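Local coordinates for FBP protein (PDB 5OEZ) that probably hydrolyses fructose 1,6-bisphosphate to fructose 6-phosphate and phosphate, a magnesium-dependent step of gluconeogenesis, and binds AMP at an allosteric site, at residues Gln36-Val41 with Lys82-Ser87; Glu100-Ala105 with Glu151-Val156; Ala176-Leu181 with Asp255-Leu260. All coordinates share one frame; numbering follows the deposited sequence.

Interaction 1. Residues Gln36-Val41 with Lys82-Ser87; sequences QTSVKV and KAYLLS
An antiparallel pair of helices in the N-terminal domain of this class 1 fructose-1,6-bisphosphatase meets through Thr37, Ser38, Val41 and the ring of Tyr84. The helices are 27-47 and 72-87; the axes of the segments 36-41 and 82-87 come within 9.2 Å at 166° between their N-to-C directions. Tyr84 provides most of the contact on its side, its ring lying between the two helices while residues one helical turn apart, Thr37 and Val41, approach from the partner helix.

The defining interaction is CH-pi. Thr37 CG2 sits over one ring face, 3.8 Å from the Tyr84 ring centroid and 8° off the normal, so the methyl stands almost exactly above the centre. The threonine rotamer explains this: CG2 lies anti to the backbone N, and OG1, turned beside that N (chi1 -57°), has Met33 O of its own helix and Glu198 OE2 of the second subunit within hydrogen-bonding distance, two acceptors for one hydroxyl proton. Val41 adds apolar contact from an oblique direction, its CG2 lying 4.0 Å from Tyr84 CE2. The phenol oxygen extends past the helix pair to Pro9 O of the second subunit, which holds the hydroxyl end of the ring by a hydrogen bond and brings the pair to the subunit interface. Helix 27-47 also starts at the AMP-binding residues Asp27, Phe28 and Thr29, but Thr37 is about 11 Å from Thr29, side chain to side chain.

Ser38, whose hydroxyl is bonded to Ala34 O, packs against the base of the tyrosine: its OG is 3.7 Å from Tyr84 CB.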
# COMPACT_ATOMS: atom_id res chain seq x y z
N GLN C 36 11.37 -14.87 0.73
CA GLN C 36 10.73 -13.59 1.03
C GLN C 36 9.90 -13.11 -0.14
O GLN C 36 8.77 -12.66 0.05
CB GLN C 36 11.75 -12.53 1.36
CG GLN C 36 12.38 -12.68 2.72
CD GLN C 36 13.43 -11.61 2.92
OE1 GLN C 36 13.09 -10.46 3.22
NE2 GLN C 36 14.71 -11.96 2.76
N THR C 37 10.45 -13.20 -1.35
CA THR C 37 9.74 -12.76 -2.53
C THR C 37 8.47 -13.56 -2.72
O THR C 37 7.40 -12.98 -3.04
CB THR C 37 10.61 -12.86 -3.80
OG1 THR C 37 11.79 -12.08 -3.61
CG2 THR C 37 9.88 -12.31 -5.01
N SER C 38 8.58 -14.88 -2.52
CA SER C 38 7.43 -15.79 -2.67
C SER C 38 6.32 -15.41 -1.70
O SER C 38 5.14 -15.37 -2.06
CB SER C 38 7.84 -17.24 -2.43
OG SER C 38 8.87 -17.63 -3.32
N VAL C 39 6.72 -15.15 -0.46
CA VAL C 39 5.77 -14.81 0.60
C VAL C 39 5.03 -13.52 0.27
O VAL C 39 3.81 -13.43 0.49
CB VAL C 39 6.46 -14.77 1.98
CG1 VAL C 39 5.55 -14.21 3.06
CG2 VAL C 39 6.87 -16.19 2.39
N LYS C 40 5.74 -12.54 -0.26
CA LYS C 40 5.13 -11.25 -0.60
C LYS C 40 4.16 -11.36 -1.76
O LYS C 40 3.13 -10.69 -1.77
CB LYS C 40 6.20 -10.21 -0.89
CG LYS C 40 6.95 -9.83 0.37
CD LYS C 40 7.95 -8.72 0.19
CE LYS C 40 9.10 -9.12 -0.70
NZ LYS C 40 9.81 -7.87 -1.10
N VAL C 41 4.50 -12.18 -2.74
CA VAL C 41 3.63 -12.43 -3.87
C VAL C 41 2.34 -13.11 -3.42
O VAL C 41 1.24 -12.74 -3.86
CB VAL C 41 4.34 -13.26 -4.97
CG1 VAL C 41 3.35 -13.77 -6.02
CG2 VAL C 41 5.41 -12.41 -5.65
N LYS C 82 8.03 -22.17 -6.50
CA LYS C 82 8.89 -22.93 -7.41
C LYS C 82 9.70 -22.04 -8.32
O LYS C 82 10.88 -22.30 -8.55
CB LYS C 82 8.09 -23.91 -8.27
CG LYS C 82 7.47 -25.04 -7.47
CD LYS C 82 6.85 -26.14 -8.33
CE LYS C 82 6.13 -25.68 -9.59
NZ LYS C 82 5.43 -26.87 -10.17
N ALA C 83 9.07 -20.99 -8.84
CA ALA C 83 9.73 -20.11 -9.80
C ALA C 83 10.89 -19.37 -9.16
O ALA C 83 12.00 -19.34 -9.70
CB ALA C 83 8.74 -19.14 -10.40
N TYR C 84 10.64 -18.80 -7.99
CA TYR C 84 11.66 -18.03 -7.31
C TYR C 84 12.76 -18.91 -6.71
O TYR C 84 13.93 -18.54 -6.75
CB TYR C 84 11.02 -17.08 -6.27
CG TYR C 84 10.16 -16.01 -6.92
CD1 TYR C 84 10.71 -15.10 -7.81
CD2 TYR C 84 8.78 -15.92 -6.67
CE1 TYR C 84 9.93 -14.14 -8.44
CE2 TYR C 84 7.99 -14.96 -7.28
CZ TYR C 84 8.57 -14.06 -8.16
OH TYR C 84 7.81 -13.11 -8.78
N LEU C 85 12.41 -20.08 -6.16
CA LEU C 85 13.41 -20.99 -5.58
C LEU C 85 14.32 -21.58 -6.64
O LEU C 85 15.53 -21.61 -6.45
CB LEU C 85 12.78 -22.10 -4.75
CG LEU C 85 12.16 -21.70 -3.41
CD1 LEU C 85 11.28 -22.82 -2.87
CD2 LEU C 85 13.23 -21.34 -2.40
N LEU C 86 13.76 -22.03 -7.75
CA LEU C 86 14.57 -22.60 -8.83
C LEU C 86 15.52 -21.57 -9.46
O LEU C 86 16.63 -21.93 -9.83
CB LEU C 86 13.69 -23.26 -9.90
CG LEU C 86 12.97 -24.55 -9.46
CD1 LEU C 86 11.96 -25.00 -10.51
CD2 LEU C 86 13.95 -25.68 -9.15
N SER C 87 15.10 -20.31 -9.56
CA SER C 87 15.95 -19.26 -10.12
C SER C 87 16.95 -18.69 -9.12
O SER C 87 17.80 -17.90 -9.50
CB SER C 87 15.10 -18.13 -10.74
OG SER C 87 14.51 -17.29 -9.74

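Interaction 2. Residues Glu100-Ala105 with Glu151-Val156; sequences EQMIIA and EDANAV
Met102 and Ile104 on one side and Ala153 and Asn154 on the other join the outermost strand of the N-terminal domain's mixed sheet to a helix packed against it. Strand 103-104 lies at the sheet edge, beside strand 91-96, and helix 150-158 packs beside it. The backbones are closest at Met102 and Ala153, whose CA atoms are 7.6 Å apart.

Apolar contact centres on the methyl of Ala153. The thioether of Met102 runs out from the strand side with chi2 extended and then bends at chi3 (-75°), which turns its terminal methyl toward Ala153 and Asn154; Met102 CE ends 3.8 Å from Ala153 CB. Ile104, two residues on in the chain and also with its CB directed at the helix, brings CD1 to 4.2 Å from the same Ala153 CB. A small residue thus receives two longer side chains. The apolar patch continues into the sheet, where Val93 touches both Met102 and Ala153, and Phe116 of strand 113-121 packs on Met102.

Polar contact is indirect and lies at the margin of the patch, where Asn154 is partly exposed. Asn154 OD1 lies unusually near the Met102 methyl, a modelled approach to which no attraction should be assigned. The same amide oxygen is directed back toward the strand end and takes part in a bridge through one water, which also gives the backbone N-H of Met102 a partner although it has none directly on the helix. This water accepts from Met102 N at 2.9 Å and donates to Asn154 OD1 at 3.0 Å.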
# COMPACT_ATOMS: atom_id res chain seq x y z
N GLU C 100 3.44 -35.04 -6.42
CA GLU C 100 3.82 -36.41 -6.09
C GLU C 100 5.34 -36.65 -6.10
O GLU C 100 5.82 -37.47 -5.33
CB GLU C 100 3.05 -37.44 -6.92
CG GLU C 100 2.86 -38.79 -6.20
CD GLU C 100 2.11 -38.77 -4.85
OE1 GLU C 100 1.67 -37.70 -4.37
OE2 GLU C 100 1.94 -39.85 -4.25
N GLN C 101 6.07 -35.94 -6.96
CA GLN C 101 7.52 -36.12 -7.07
C GLN C 101 8.27 -34.86 -6.72
O GLN C 101 7.73 -33.77 -6.79
CB GLN C 101 7.90 -36.56 -8.48
CG GLN C 101 7.61 -38.02 -8.76
CD GLN C 101 8.01 -38.43 -10.16
OE1 GLN C 101 8.66 -37.66 -10.88
NE2 GLN C 101 7.64 -39.64 -10.55
N MET C 102 9.54 -35.04 -6.37
CA MET C 102 10.48 -33.93 -6.24
C MET C 102 10.92 -33.42 -7.61
O MET C 102 10.87 -34.13 -8.62
CB MET C 102 11.68 -34.38 -5.42
CG MET C 102 11.38 -34.57 -3.95
SD MET C 102 12.74 -35.32 -3.01
CE MET C 102 12.60 -37.00 -3.58
N ILE C 103 11.35 -32.16 -7.62
CA ILE C 103 11.89 -31.51 -8.83
C ILE C 103 13.37 -31.28 -8.62
O ILE C 103 13.78 -30.79 -7.58
CB ILE C 103 11.19 -30.17 -9.09
CG1 ILE C 103 9.73 -30.41 -9.48
CG2 ILE C 103 11.88 -29.39 -10.20
CD1 ILE C 103 8.84 -29.21 -9.24
N ILE C 104 14.17 -31.65 -9.61
CA ILE C 104 15.61 -31.46 -9.58
C ILE C 104 15.90 -30.19 -10.38
O ILE C 104 15.41 -30.04 -11.50
CB ILE C 104 16.36 -32.68 -10.19
CG1 ILE C 104 16.34 -33.88 -9.23
CG2 ILE C 104 17.82 -32.36 -10.43
CD1 ILE C 104 14.99 -34.35 -8.74
N ALA C 105 16.65 -29.27 -9.79
CA ALA C 105 17.09 -28.07 -10.50
C ALA C 105 18.00 -28.46 -11.66
O ALA C 105 18.72 -29.44 -11.57
CB ALA C 105 17.81 -27.13 -9.55
N GLU C 151 15.51 -40.45 -8.84
CA GLU C 151 15.95 -41.68 -8.17
C GLU C 151 17.02 -41.36 -7.12
O GLU C 151 16.92 -41.82 -5.98
CB GLU C 151 16.41 -42.75 -9.18
CG GLU C 151 15.23 -43.39 -9.99
CD GLU C 151 14.84 -42.60 -11.25
OE1 GLU C 151 15.23 -41.42 -11.38
OE2 GLU C 151 14.13 -43.15 -12.11
N ASP C 152 18.01 -40.55 -7.49
CA ASP C 152 19.05 -40.11 -6.55
C ASP C 152 18.42 -39.41 -5.37
O ASP C 152 18.71 -39.73 -4.22
CB ASP C 152 20.07 -39.16 -7.21
CG ASP C 152 20.98 -39.85 -8.23
OD1 ASP C 152 21.02 -41.10 -8.29
OD2 ASP C 152 21.67 -39.12 -8.99
N ALA C 153 17.58 -38.42 -5.67
CA ALA C 153 16.91 -37.62 -4.63
C ALA C 153 16.11 -38.49 -3.66
O ALA C 153 16.12 -38.24 -2.45
CB ALA C 153 16.02 -36.57 -5.27
N ASN C 154 15.43 -39.51 -4.19
CA ASN C 154 14.67 -40.46 -3.35
C ASN C 154 15.56 -41.24 -2.39
O ASN C 154 15.21 -41.43 -1.24
CB ASN C 154 13.86 -41.44 -4.22
CG ASN C 154 12.63 -40.80 -4.84
OD1 ASN C 154 12.12 -39.78 -4.37
ND2 ASN C 154 12.15 -41.39 -5.94
N ALA C 155 16.72 -41.69 -2.88
CA ALA C 155 17.70 -42.35 -2.02
C ALA C 155 18.25 -41.42 -0.95
O ALA C 155 18.40 -41.82 0.20
CB ALA C 155 18.83 -42.94 -2.85
N VAL C 156 18.52 -40.16 -1.31
CA VAL C 156 19.09 -39.20 -0.36
C VAL C 156 18.17 -38.92 0.82
O VAL C 156 18.63 -38.96 1.97
CB VAL C 156 19.51 -37.88 -1.05
CG1 VAL C 156 19.83 -36.77 -0.05
CG2 VAL C 156 20.73 -38.13 -1.93
O HOH W 1 10.37 -37.79 -5.79

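Interaction 3. Residues Ala176-Leu181 with Asp255-Leu260; sequences ATNLVL and DIHRTL
His257 of helix 252-262 faces Asn178 and Val180 of strand 177-182, joining the C-terminal domain to the N-terminal one. The axes of the two segments are 11.4 Å apart at closest, with 68° between their directions. At the start of the helical segment, Asp255 grips Arg258: Arg258 NH1 gives a 2.8 Å salt-bridge bond to the anti lone pair of Asp255 OD1, which lies nearly in the guanidinium plane. His257 follows, its CG anti to the backbone N (chi1 -175°), which carries the imidazole out to the strand. A water 2.7 Å from His257 NE2 donates to Asn178 OD1 at 3.1 Å, and Val180 CG2 meets the ring at its edge, 4.0 Å from CE1 of His257. The other ring nitrogen, ND1, is hydrogen-bonded to the Tyr170 hydroxyl. Thr259 returns its hydroxyl to Asp255 O, and Leu260 closes the contact tip to tip with Val180, CD1 of Leu260 lying 4.1 Å from Val180 CG1. The helix is thus wedged between strands 167-173 and 177-182 and helix 281-294, where Ile256 meets Met288 and Leu260 meets Ile291, with Ala128 of the third subunit packing on His257 and Arg258.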
# COMPACT_ATOMS: atom_id res chain seq x y z
N ALA C 176 -1.53 -8.76 10.05
CA ALA C 176 -0.14 -8.56 9.69
C ALA C 176 0.35 -9.83 9.00
O ALA C 176 -0.27 -10.87 9.09
CB ALA C 176 0.68 -8.27 10.93
N THR C 177 1.48 -9.72 8.31
CA THR C 177 2.16 -10.85 7.70
C THR C 177 3.46 -11.07 8.49
O THR C 177 4.32 -10.19 8.52
CB THR C 177 2.46 -10.57 6.23
OG1 THR C 177 1.25 -10.18 5.59
CG2 THR C 177 3.04 -11.79 5.53
N ASN C 178 3.57 -12.23 9.15
CA ASN C 178 4.71 -12.58 9.97
C ASN C 178 5.52 -13.64 9.31
O ASN C 178 4.99 -14.45 8.57
CB ASN C 178 4.26 -13.12 11.29
CG ASN C 178 3.51 -12.09 12.10
OD1 ASN C 178 2.37 -12.31 12.52
ND2 ASN C 178 4.15 -10.96 12.35
N LEU C 179 6.83 -13.61 9.54
CA LEU C 179 7.74 -14.63 9.08
C LEU C 179 8.58 -15.04 10.27
O LEU C 179 9.25 -14.20 10.87
CB LEU C 179 8.61 -14.11 7.94
CG LEU C 179 9.31 -15.18 7.08
CD1 LEU C 179 9.52 -14.65 5.68
CD2 LEU C 179 10.63 -15.62 7.69
N VAL C 180 8.52 -16.32 10.62
CA VAL C 180 9.22 -16.85 11.79
C VAL C 180 10.20 -17.88 11.28
O VAL C 180 9.84 -18.71 10.44
CB VAL C 180 8.19 -17.45 12.76
CG1 VAL C 180 8.86 -18.12 13.96
CG2 VAL C 180 7.24 -16.36 13.25
N LEU C 181 11.42 -17.87 11.79
CA LEU C 181 12.52 -18.56 11.17
C LEU C 181 13.49 -19.08 12.21
O LEU C 181 13.68 -18.43 13.25
CB LEU C 181 13.24 -17.52 10.28
CG LEU C 181 14.50 -17.90 9.51
CD1 LEU C 181 14.23 -19.01 8.50
CD2 LEU C 181 15.04 -16.67 8.82
N ASP C 255 -2.55 -21.64 14.48
CA ASP C 255 -2.64 -22.23 15.82
C ASP C 255 -1.24 -22.41 16.42
O ASP C 255 -1.02 -22.11 17.60
CB ASP C 255 -3.46 -23.53 15.83
CG ASP C 255 -4.98 -23.28 15.70
OD1 ASP C 255 -5.56 -22.52 16.53
OD2 ASP C 255 -5.63 -23.88 14.79
N ILE C 256 -0.28 -22.84 15.61
CA ILE C 256 1.09 -23.00 16.09
C ILE C 256 1.72 -21.64 16.44
O ILE C 256 2.41 -21.52 17.46
CB ILE C 256 1.98 -23.76 15.08
CG1 ILE C 256 1.53 -25.21 14.95
CG2 ILE C 256 3.45 -23.66 15.48
CD1 ILE C 256 1.87 -26.06 16.14
N HIS C 257 1.49 -20.65 15.59
CA HIS C 257 1.98 -19.30 15.85
C HIS C 257 1.48 -18.74 17.18
O HIS C 257 2.29 -18.22 17.96
CB HIS C 257 1.59 -18.38 14.70
CG HIS C 257 2.14 -17.00 14.83
ND1 HIS C 257 3.49 -16.73 14.76
CD2 HIS C 257 1.52 -15.81 15.03
CE1 HIS C 257 3.68 -15.43 14.92
NE2 HIS C 257 2.51 -14.85 15.08
N ARG C 258 0.19 -18.89 17.46
CA ARG C 258 -0.35 -18.53 18.79
C ARG C 258 0.34 -19.34 19.89
O ARG C 258 0.72 -18.79 20.93
CB ARG C 258 -1.87 -18.74 18.85
CG ARG C 258 -2.54 -18.18 20.11
CD ARG C 258 -3.94 -18.75 20.38
NE ARG C 258 -3.87 -20.20 20.35
CZ ARG C 258 -4.37 -21.00 19.41
NH1 ARG C 258 -5.11 -20.55 18.41
NH2 ARG C 258 -4.15 -22.32 19.51
N THR C 259 0.50 -20.64 19.67
CA THR C 259 1.12 -21.51 20.68
C THR C 259 2.53 -21.03 21.03
O THR C 259 2.87 -20.94 22.20
CB THR C 259 1.16 -22.97 20.19
OG1 THR C 259 -0.18 -23.40 19.91
CG2 THR C 259 1.78 -23.90 21.23
N LEU C 260 3.34 -20.74 20.02
CA LEU C 260 4.67 -20.20 20.23
C LEU C 260 4.73 -18.93 21.07
O LEU C 260 5.59 -18.80 21.92
CB LEU C 260 5.32 -19.85 18.88
CG LEU C 260 6.17 -20.79 18.07
CD1 LEU C 260 7.17 -19.96 17.27
CD2 LEU C 260 6.89 -21.76 18.96
O HOH W 2 2.13 -12.23 15.65

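How the interactions relate
The three contacts follow one another along the chain, each closing before the next opens. The centres of interactions 1 and 2 are about 20 Å apart, as are those of 1 and 3, whereas the centres of 2 and 3 are about 30 Å apart on opposite sides of the chain's centre. Interaction 1 touches both others: Lys82 packs on Ile103 and Leu86 on Ala105, while Val39 meets Thr177. Interactions 2 and 3 do not touch, yet both use the eight-stranded sheet, at edge strand 103-104 and inner strand 177-182. Interactions 1 and 2 stay within the N-terminal domain; interaction 3 reaches the C-terminal one. Interactions 1 and 3 border other subunits of the homotetramer, linking domain packing to assembly.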